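Local coordinates for monosaccharide ABC transporter substrate-binding protein, CUT2 family (Bradyrhizobium sp., PDB 4YHS) that probably binds a sugar or related small solute in the periplasm and delivers it to a CUT2-family ABC importer, at residues 169-174 against 205-210; 185-190 against 217-222; 245-250 against 272-277; 276-281 against 292-297. All blocks are in the same frame, centred on the assembly; numbering follows the deposited sequence.

Contact 1: residues 169-174 against 205-210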
# COMPACT_ATOMS: atom_id res chain seq x y z
N ALA A 169 5.56 9.40 6.54
CA ALA A 169 6.36 9.56 7.74
C ALA A 169 7.64 8.72 7.70
O ALA A 169 8.70 9.21 8.04
CB ALA A 169 5.55 9.18 8.96
N GLU A 170 7.53 7.48 7.24
CA GLU A 170 8.69 6.61 7.20
C GLU A 170 9.68 7.14 6.17
O GLU A 170 10.92 7.07 6.36
CB GLU A 170 8.27 5.17 6.90
CG GLU A 170 7.59 4.50 8.10
CD GLU A 170 8.58 4.24 9.24
OE1 GLU A 170 9.79 4.19 8.98
OE2 GLU A 170 8.13 4.10 10.39
N THR A 171 9.15 7.72 5.10
CA THR A 171 10.01 8.26 4.05
C THR A 171 10.79 9.46 4.63
O THR A 171 12.01 9.62 4.43
CB THR A 171 9.19 8.69 2.82
OG1 THR A 171 8.43 7.58 2.32
CG2 THR A 171 10.14 9.17 1.73
N GLY A 172 10.07 10.31 5.34
CA GLY A 172 10.65 11.49 5.95
C GLY A 172 11.68 11.15 7.02
O GLY A 172 12.75 11.76 7.08
N SER A 173 11.37 10.18 7.88
CA SER A 173 12.27 9.82 9.00
C SER A 173 13.58 9.26 8.50
O SER A 173 14.62 9.53 9.08
CB SER A 173 11.61 8.79 9.92
OG SER A 173 10.56 9.40 10.64
N TYR A 174 13.49 8.45 7.45
CA TYR A 174 14.66 7.96 6.72
C TYR A 174 15.62 9.11 6.34
O TYR A 174 16.83 9.05 6.56
CB TYR A 174 14.21 7.21 5.46
CG TYR A 174 15.31 6.54 4.66
CD1 TYR A 174 15.79 5.28 5.01
CD2 TYR A 174 15.86 7.16 3.54
CE1 TYR A 174 16.80 4.65 4.26
CE2 TYR A 174 16.85 6.54 2.80
CZ TYR A 174 17.32 5.28 3.17
OH TYR A 174 18.31 4.71 2.40
N LYS A 205 1.35 15.25 5.20
CA LYS A 205 1.41 15.53 6.62
C LYS A 205 2.43 14.65 7.32
O LYS A 205 3.23 15.13 8.11
CB LYS A 205 0.03 15.34 7.29
CG LYS A 205 -1.00 16.41 6.93
CD LYS A 205 -2.26 16.28 7.80
CE LYS A 205 -3.32 17.32 7.44
NZ LYS A 205 -3.76 17.23 6.00
N GLY A 206 2.41 13.36 7.01
CA GLY A 206 3.38 12.45 7.58
C GLY A 206 4.82 12.81 7.27
O GLY A 206 5.68 12.82 8.16
N PHE A 207 5.09 13.11 6.01
CA PHE A 207 6.44 13.49 5.57
C PHE A 207 6.91 14.76 6.28
O PHE A 207 8.02 14.82 6.78
CB PHE A 207 6.46 13.68 4.06
CG PHE A 207 7.82 13.95 3.51
CD1 PHE A 207 8.72 12.92 3.33
CD2 PHE A 207 8.20 15.24 3.17
CE1 PHE A 207 9.99 13.15 2.82
CE2 PHE A 207 9.46 15.49 2.67
CZ PHE A 207 10.37 14.44 2.49
N MSE A 208 6.04 15.76 6.35
CA MSE A 208 6.41 17.04 6.93
C MSE A 208 6.60 16.88 8.43
O MSE A 208 7.52 17.48 8.99
CB MSE A 208 5.35 18.11 6.65
CG MSE A 208 5.20 18.50 5.20
SE MSE A 208 6.88 19.11 4.36
CE MSE A 208 7.11 20.88 5.23
N ASP A 209 5.74 16.09 9.08
CA ASP A 209 5.83 15.91 10.53
C ASP A 209 7.15 15.22 10.80
O ASP A 209 7.86 15.60 11.73
CB ASP A 209 4.68 15.07 11.11
CG ASP A 209 3.35 15.80 11.13
OD1 ASP A 209 3.30 17.03 10.94
OD2 ASP A 209 2.34 15.09 11.37
N ALA A 210 7.50 14.23 9.99
CA ALA A 210 8.68 13.41 10.27
C ALA A 210 10.02 14.13 10.06
O ALA A 210 10.99 13.80 10.74
CB ALA A 210 8.64 12.10 9.43
O HOH W 1 11.26 11.65 12.29
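Ala169 and Gly206 mark the closest point between two helices that run nearly side by side, their backbones 4.2 Å apart from Ala169 CA to Gly206 CA. The short axes come within 7.0 Å and diverge by 27°, a spacing that small residues make possible. The tight part lies around Gly172. A beta carbon there would run into Phe207 O and crowd Ala210 CB, so its absence lets the two backbones approach. The Phe207 ring packs here too, its CD1 at 3.6 Å from Gly172 CA. The ring gets there because Phe207 CG stands anti to its own backbone N (chi1 -175°), and its CE1 then meets Thr171 CG2 at an oblique angle. Opposite Gly206, the Ala169 CA-H points at Gly206 O over 3.4 Å. Next along, the methyl Ala210 CB presses on Ala169 O at 3.2 Å, an oxygen already accepting the helical bond from Ser173 N. The other flank is looser and wet. Ser173 OG touches Ala210 CB, and a water joins it to Ala210 O, donating over 2.7 Å; segments 169-174 and 205-210 share no direct hydrogen bond. Outward from the tight flank, Phe207 stacks on Trp190 and leans on Val218 of strand 216-218, whereas Thr171 rests on Pro295 of strand 293-296. Helices 164-178 and 198-211 thus cover one face of the four-stranded parallel sheet together.

Contact 2: residues 185-190 against 217-222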
# COMPACT_ATOMS: atom_id res chain seq x y z
N GLU A 185 22.37 22.20 6.26
CA GLU A 185 21.04 22.21 5.64
C GLU A 185 21.11 21.53 4.27
O GLU A 185 22.05 21.77 3.51
CB GLU A 185 20.52 23.66 5.51
CG GLU A 185 19.20 23.77 4.71
CD GLU A 185 18.52 25.14 4.82
OE1 GLU A 185 19.04 25.99 5.56
OE2 GLU A 185 17.47 25.37 4.17
N VAL A 186 20.12 20.68 3.97
CA VAL A 186 19.98 20.05 2.66
C VAL A 186 18.57 20.25 2.18
O VAL A 186 17.63 20.24 2.98
CB VAL A 186 20.30 18.53 2.67
CG1 VAL A 186 21.76 18.29 3.01
CG2 VAL A 186 19.38 17.78 3.65
N VAL A 187 18.42 20.47 0.88
CA VAL A 187 17.13 20.87 0.32
C VAL A 187 16.44 19.70 -0.33
O VAL A 187 17.05 18.98 -1.13
CB VAL A 187 17.32 22.02 -0.71
CG1 VAL A 187 16.00 22.39 -1.37
CG2 VAL A 187 17.95 23.22 -0.03
N VAL A 188 15.17 19.48 0.03
CA VAL A 188 14.38 18.42 -0.60
C VAL A 188 13.30 19.04 -1.48
O VAL A 188 12.52 19.86 -1.02
CB VAL A 188 13.66 17.53 0.44
CG1 VAL A 188 12.78 16.51 -0.27
CG2 VAL A 188 14.68 16.84 1.38
N GLY A 189 13.23 18.58 -2.73
CA GLY A 189 12.11 18.88 -3.60
C GLY A 189 11.09 17.79 -3.36
O GLY A 189 11.44 16.64 -3.42
N TRP A 190 9.86 18.19 -3.04
CA TRP A 190 8.80 17.28 -2.58
C TRP A 190 7.61 17.38 -3.54
O TRP A 190 7.09 18.48 -3.78
CB TRP A 190 8.44 17.64 -1.15
CG TRP A 190 7.29 16.88 -0.50
CD1 TRP A 190 6.20 17.43 0.07
CD2 TRP A 190 7.15 15.46 -0.33
NE1 TRP A 190 5.37 16.47 0.57
CE2 TRP A 190 5.93 15.24 0.35
CE3 TRP A 190 7.92 14.36 -0.68
CZ2 TRP A 190 5.47 13.97 0.68
CZ3 TRP A 190 7.47 13.09 -0.35
CH2 TRP A 190 6.26 12.91 0.32
N LYS A 217 15.47 20.93 4.77
CA LYS A 217 14.58 21.99 4.35
C LYS A 217 13.75 21.45 3.18
O LYS A 217 14.30 21.00 2.19
CB LYS A 217 15.37 23.24 3.96
CG LYS A 217 14.56 24.29 3.14
CD LYS A 217 13.38 24.88 3.91
CE LYS A 217 12.46 25.69 3.01
NZ LYS A 217 11.23 26.17 3.73
N VAL A 218 12.42 21.49 3.32
CA VAL A 218 11.55 21.06 2.24
C VAL A 218 11.03 22.27 1.47
O VAL A 218 10.51 23.25 2.04
CB VAL A 218 10.37 20.23 2.79
CG1 VAL A 218 9.61 19.62 1.68
CG2 VAL A 218 10.86 19.16 3.70
N LEU A 219 11.19 22.24 0.15
CA LEU A 219 10.67 23.31 -0.69
C LEU A 219 9.16 23.25 -0.62
O LEU A 219 8.62 22.23 -0.22
CB LEU A 219 11.15 23.17 -2.12
CG LEU A 219 12.65 23.32 -2.34
CD1 LEU A 219 13.02 23.06 -3.81
CD2 LEU A 219 13.12 24.70 -1.91
N GLU A 220 8.48 24.33 -1.01
CA GLU A 220 7.04 24.28 -1.04
C GLU A 220 6.63 23.09 -1.92
O GLU A 220 7.25 22.84 -2.97
CB GLU A 220 6.43 25.59 -1.55
CG GLU A 220 6.72 26.82 -0.66
CD GLU A 220 6.00 26.80 0.70
OE1 GLU A 220 5.66 25.71 1.22
OE2 GLU A 220 5.78 27.89 1.26
N PRO A 221 5.62 22.33 -1.49
CA PRO A 221 5.16 21.16 -2.25
C PRO A 221 4.68 21.53 -3.64
O PRO A 221 3.97 22.54 -3.82
CB PRO A 221 4.02 20.62 -1.40
CG PRO A 221 3.58 21.76 -0.56
CD PRO A 221 4.85 22.48 -0.24
N LYS A 222 5.05 20.69 -4.60
CA LYS A 222 4.62 20.83 -5.98
C LYS A 222 3.73 19.65 -6.29
O LYS A 222 4.21 18.54 -6.49
CB LYS A 222 5.83 20.89 -6.93
CG LYS A 222 6.65 22.15 -6.81
CD LYS A 222 5.91 23.35 -7.37
CE LYS A 222 6.47 24.63 -6.77
NZ LYS A 222 5.84 25.80 -7.34
O HOH W 2 8.77 20.84 -3.62
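Val187 and Lys217, with Val188 and Val218 after them, pair as parallel strands with short, straight backbone bonds. Lys217 N gives its proton to Val186 O (2.9 Å, 178°), Val188 N to Lys217 O, and Leu219 N to Val188 O. Pairing lapses at Glu220, where a water accepts from Trp190 N and donates to Glu220 O; Lys222 N then returns to Trp190 O at 3.1 Å. The side chain of Trp190 can be followed outward. Its CB lies 3.6 Å from Val218 CG1; with CG anti to the backbone N (chi1 176°), CD1 reaches Pro221 CB at 4.1 Å. One bond further, NE1 donates to Asn204 OD1. The benzo ring ends with CH2 against Phe276, whose ring plane is inclined at about 50° to the indole. Helix 198-211 is the connection of a beta-alpha-beta crossover from strand 186-191 to strand 216-218, an outermost strand, and packs where Val188 and Val218 point. On the side of Val187 and Lys217, Val187 CG1 sits against Leu219 CG at 3.6 Å, the side chains meeting at a slant. With Leu219 cut back to an alanine, Val187 CG1 would probably lose its apolar partner, and a gap is likely beside Ile245. At the exposed start, Glu185 runs alongside Lys217: Glu185 OE2 comes to 3.0 Å from Lys217 CB, yet stays 6.3 Å from Lys217 NZ.

Contact 3: residues 245-250 against 272-277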
# COMPACT_ATOMS: atom_id res chain seq x y z
N ILE A 245 19.35 21.51 -5.10
CA ILE A 245 18.48 20.50 -4.50
C ILE A 245 19.33 19.26 -4.26
O ILE A 245 20.12 18.90 -5.13
CB ILE A 245 17.28 20.14 -5.38
CG1 ILE A 245 16.22 21.24 -5.34
CG2 ILE A 245 16.60 18.88 -4.89
CD1 ILE A 245 15.12 21.03 -6.37
N ARG A 246 19.18 18.64 -3.10
CA ARG A 246 19.93 17.41 -2.78
C ARG A 246 19.07 16.14 -2.99
O ARG A 246 19.58 15.10 -3.39
CB ARG A 246 20.44 17.48 -1.34
CG ARG A 246 21.21 16.27 -0.88
CD ARG A 246 22.49 16.08 -1.70
NE ARG A 246 23.18 14.87 -1.27
CZ ARG A 246 22.91 13.65 -1.71
NH1 ARG A 246 21.95 13.45 -2.62
NH2 ARG A 246 23.59 12.62 -1.24
N TYR A 247 17.77 16.25 -2.72
CA TYR A 247 16.85 15.12 -2.91
C TYR A 247 15.61 15.53 -3.66
O TYR A 247 15.09 16.62 -3.44
CB TYR A 247 16.39 14.51 -1.59
CG TYR A 247 17.50 13.98 -0.74
CD1 TYR A 247 18.06 12.76 -1.01
CD2 TYR A 247 17.99 14.72 0.32
CE1 TYR A 247 19.08 12.26 -0.24
CE2 TYR A 247 19.03 14.24 1.11
CZ TYR A 247 19.55 12.99 0.82
OH TYR A 247 20.58 12.46 1.56
N VAL A 248 15.14 14.62 -4.50
CA VAL A 248 13.85 14.72 -5.16
C VAL A 248 13.01 13.58 -4.62
O VAL A 248 13.34 12.40 -4.81
CB VAL A 248 13.99 14.63 -6.68
CG1 VAL A 248 12.63 14.36 -7.37
CG2 VAL A 248 14.63 15.90 -7.20
N ALA A 249 11.97 13.92 -3.87
CA ALA A 249 11.12 12.90 -3.26
C ALA A 249 9.68 13.16 -3.61
O ALA A 249 9.25 14.31 -3.69
CB ALA A 249 11.28 12.89 -1.76
N GLY A 250 8.93 12.08 -3.78
CA GLY A 250 7.51 12.25 -4.05
C GLY A 250 6.87 10.96 -4.51
O GLY A 250 7.25 9.89 -4.04
N ASP A 272 19.69 12.62 -5.17
CA ASP A 272 19.09 11.32 -4.95
C ASP A 272 17.57 11.34 -4.99
O ASP A 272 16.93 12.35 -4.65
CB ASP A 272 19.56 10.75 -3.62
CG ASP A 272 20.97 10.21 -3.71
OD1 ASP A 272 21.14 9.20 -4.39
OD2 ASP A 272 21.88 10.81 -3.12
N LEU A 273 17.02 10.22 -5.42
CA LEU A 273 15.57 10.10 -5.64
C LEU A 273 14.92 9.22 -4.60
O LEU A 273 15.46 8.16 -4.25
CB LEU A 273 15.30 9.58 -7.04
CG LEU A 273 16.08 10.29 -8.15
CD1 LEU A 273 15.84 9.63 -9.49
CD2 LEU A 273 15.65 11.77 -8.21
N LEU A 274 13.74 9.62 -4.13
CA LEU A 274 12.98 8.78 -3.23
C LEU A 274 11.53 8.82 -3.63
O LEU A 274 11.06 9.83 -4.18
CB LEU A 274 13.15 9.23 -1.77
CG LEU A 274 14.49 9.07 -1.05
CD1 LEU A 274 15.39 10.29 -1.25
CD2 LEU A 274 14.22 8.86 0.42
N ALA A 275 10.82 7.71 -3.39
CA ALA A 275 9.37 7.66 -3.54
C ALA A 275 8.77 7.37 -2.16
O ALA A 275 9.46 6.81 -1.29
CB ALA A 275 8.96 6.58 -4.56
N PHE A 276 7.51 7.75 -1.93
CA PHE A 276 6.86 7.40 -0.66
C PHE A 276 5.92 6.20 -0.82
O PHE A 276 5.15 5.88 0.10
CB PHE A 276 6.11 8.59 -0.02
CG PHE A 276 4.96 9.15 -0.81
CD1 PHE A 276 3.67 8.66 -0.64
CD2 PHE A 276 5.16 10.23 -1.65
CE1 PHE A 276 2.58 9.22 -1.34
CE2 PHE A 276 4.09 10.79 -2.33
CZ PHE A 276 2.81 10.29 -2.19
N TYR A 277 6.08 5.47 -1.91
CA TYR A 277 5.40 4.18 -2.05
C TYR A 277 6.11 3.32 -3.12
O TYR A 277 7.03 3.78 -3.83
CB TYR A 277 3.88 4.37 -2.33
CG TYR A 277 3.47 5.03 -3.62
CD1 TYR A 277 3.22 4.26 -4.77
CD2 TYR A 277 3.28 6.40 -3.70
CE1 TYR A 277 2.84 4.84 -5.94
CE2 TYR A 277 2.91 7.00 -4.89
CZ TYR A 277 2.68 6.22 -6.00
OH TYR A 277 2.31 6.81 -7.19
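A beta-alpha-beta unit is closed where Tyr247, Val248, Ala249 and Gly250 pair with Asp272, Leu273, Leu274 and Ala275: strands 247-250 and 272-275 flank helix 252-264 and run parallel, 13° apart. The backbone ladder runs from Asp272 N on Arg246 O, through Val248 N on Asp272 O (2.9 Å) and Leu274 N on Val248 O, to Gly250 N on Leu274 O and Phe276 N on Gly250 O. On the side bearing Tyr247 and Leu274, Tyr247 CD1 touches both Asp272 CB and Leu274 CD1, each at 3.6 Å, and Ala249 CB follows against Leu274 CB. Tyr247 OH is held by His179. On the other side, Val248 CB meets Leu273 CD2 at 3.6 Å, the two side chains alongside each other and pointing the same way, Leu273 packing on helix 252-264. Past the last pair, Phe276 CD2 comes to 3.2 Å from Gly250 O. The polar end is a salt bridge. Arg246, bent at chi2 (63°), swings its guanidinium beside the carboxylate so that NH1 donates to Asp272 OD2 at 2.7 Å, with the oxygen in the guanidinium plane, while NH2 adds a weak bond. NH1 meets OD2 on its anti side, the two planes 40° apart. Since both nitrogens go to OD2, this is not a two-oxygen pairing; the arginine nevertheless probably favours the charged form of Asp272.

Contact 4: residues 276-281 against 292-297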
# COMPACT_ATOMS: atom_id res chain seq x y z
N PHE A 276 7.51 7.75 -1.93
CA PHE A 276 6.86 7.40 -0.66
C PHE A 276 5.92 6.20 -0.82
O PHE A 276 5.15 5.88 0.10
CB PHE A 276 6.11 8.59 -0.02
CG PHE A 276 4.96 9.15 -0.81
CD1 PHE A 276 3.67 8.66 -0.64
CD2 PHE A 276 5.16 10.23 -1.65
CE1 PHE A 276 2.58 9.22 -1.34
CE2 PHE A 276 4.09 10.79 -2.33
CZ PHE A 276 2.81 10.29 -2.19
N TYR A 277 6.08 5.47 -1.91
CA TYR A 277 5.40 4.18 -2.05
C TYR A 277 6.11 3.32 -3.12
O TYR A 277 7.03 3.78 -3.83
CB TYR A 277 3.88 4.37 -2.33
CG TYR A 277 3.47 5.03 -3.62
CD1 TYR A 277 3.22 4.26 -4.77
CD2 TYR A 277 3.28 6.40 -3.70
CE1 TYR A 277 2.84 4.84 -5.94
CE2 TYR A 277 2.91 7.00 -4.89
CZ TYR A 277 2.68 6.22 -6.00
OH TYR A 277 2.31 6.81 -7.19
N MSE A 278 5.72 2.04 -3.20
CA MSE A 278 6.49 1.05 -3.97
C MSE A 278 5.79 0.62 -5.25
O MSE A 278 4.57 0.39 -5.25
CB MSE A 278 6.73 -0.19 -3.10
CG MSE A 278 7.54 -1.28 -3.76
SE MSE A 278 9.39 -0.69 -4.18
CE MSE A 278 10.02 -0.29 -2.38
N THR A 279 6.58 0.51 -6.32
CA THR A 279 6.12 0.05 -7.65
C THR A 279 7.24 -0.78 -8.25
O THR A 279 8.37 -0.68 -7.79
CB THR A 279 5.84 1.17 -8.62
OG1 THR A 279 7.06 1.86 -8.87
CG2 THR A 279 4.77 2.13 -8.09
N PRO A 280 6.95 -1.58 -9.29
CA PRO A 280 8.06 -2.30 -9.92
C PRO A 280 9.16 -1.36 -10.47
O PRO A 280 10.35 -1.70 -10.36
CB PRO A 280 7.37 -3.09 -11.04
CG PRO A 280 6.01 -3.36 -10.49
CD PRO A 280 5.65 -2.06 -9.78
N GLY A 281 8.78 -0.22 -11.03
CA GLY A 281 9.74 0.73 -11.57
C GLY A 281 10.64 1.30 -10.47
O GLY A 281 11.84 1.44 -10.64
N MSE A 292 17.14 5.95 -4.63
CA MSE A 292 17.75 5.63 -3.34
C MSE A 292 16.88 4.75 -2.45
O MSE A 292 17.38 3.80 -1.82
CB MSE A 292 18.10 6.89 -2.56
CG MSE A 292 18.62 6.59 -1.14
SE MSE A 292 19.21 8.29 -0.33
CE MSE A 292 21.06 8.13 -0.79
N ALA A 293 15.61 5.10 -2.33
CA ALA A 293 14.76 4.44 -1.33
C ALA A 293 13.28 4.69 -1.54
O ALA A 293 12.88 5.70 -2.13
CB ALA A 293 15.14 4.94 0.07
N ALA A 294 12.46 3.78 -0.99
CA ALA A 294 11.01 3.95 -0.92
C ALA A 294 10.47 2.98 0.15
O ALA A 294 11.02 1.91 0.32
CB ALA A 294 10.35 3.65 -2.29
N PRO A 295 9.38 3.36 0.83
CA PRO A 295 8.74 2.43 1.77
C PRO A 295 7.95 1.35 1.05
O PRO A 295 7.45 1.58 -0.06
CB PRO A 295 7.81 3.32 2.57
CG PRO A 295 7.40 4.38 1.61
CD PRO A 295 8.66 4.65 0.77
N ALA A 296 7.81 0.20 1.69
CA ALA A 296 6.95 -0.85 1.17
C ALA A 296 5.83 -1.09 2.16
O ALA A 296 6.09 -1.20 3.36
CB ALA A 296 7.73 -2.11 0.92
N ASP A 297 4.61 -1.19 1.66
CA ASP A 297 3.45 -1.52 2.53
C ASP A 297 3.11 -3.00 2.49
O ASP A 297 2.14 -3.44 3.12
CB ASP A 297 2.21 -0.69 2.17
CG ASP A 297 1.53 -1.11 0.87
OD1 ASP A 297 2.15 -1.79 0.04
OD2 ASP A 297 0.38 -0.69 0.67
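Pro295 lays its ring on the Phe276 peptide, with Pro295 CG 3.1 Å from Phe276 O and Pro295 CD 3.5 Å from Phe276 C, where the loop after strand 272-275 crosses strand 293-296. The two segments meet through side chains and carbonyls, with no hydrogen bond between them. The same kind of contact, carbon against carbonyl oxygen, recurs twice: Ala294 CB faces Tyr277 O at 3.7 Å, and Met278 CB faces Pro295 O at 3.6 Å. Replacing Pro295 with a glycine would probably leave the Phe276 peptide without its cover and open a gap next to Thr171 of helix 164-178.

The apolar part belongs to Met278, a selenomethionine here. Its CG is anti to the backbone N (chi1 -178°), but turns of 64° and 61° at the next two bonds fold the chain back, placing CE 4.0 Å from Ala294 CB and 4.4 Å from Ala296 CB. Val330 of strand 322-331 touches the same side chain.

The polar and ligand interactions lead away from the strand. Thr279 is the N-cap of helix 280-287, its OG1 bonded to Val282 N, and the Tyr277 side chain comes within about 3 Å of the bound bis-tris, which may mark the solute pocket.

Phe276 O, Tyr277 O and Pro295 O are all buried here with no hydrogen-bond partner in the model. Across these two segments the contact rests on van der Waals packing, and the cost of burying three carbonyls is probably only partly repaid by it.

Contacts 2 and 3 build one four-stranded sheet, their centres about 10 Å apart, joined where Gly189 N lies 2.8 Å from Tyr247 O and Gly189 O 2.8 Å from Ala249 N. Contact 1 packs on that sheet, its centre about 13 Å from that of contact 2 and about 12 Å from that of contact 3. Contact 4 continues the chain of contact 3, sharing Phe276 and Tyr277; Leu273 O is 2.8 Å from Met292 N. Two side chains tie the set together: Thr171 OG1, hydrogen-bonded to Met167 O, packs on Pro295 CD at 3.3 Å, and Trp190 CH2 meets Phe276 CD2 at 3.5 Å. Through Tyr277, contacts 3 and 4 adjoin the bis-tris.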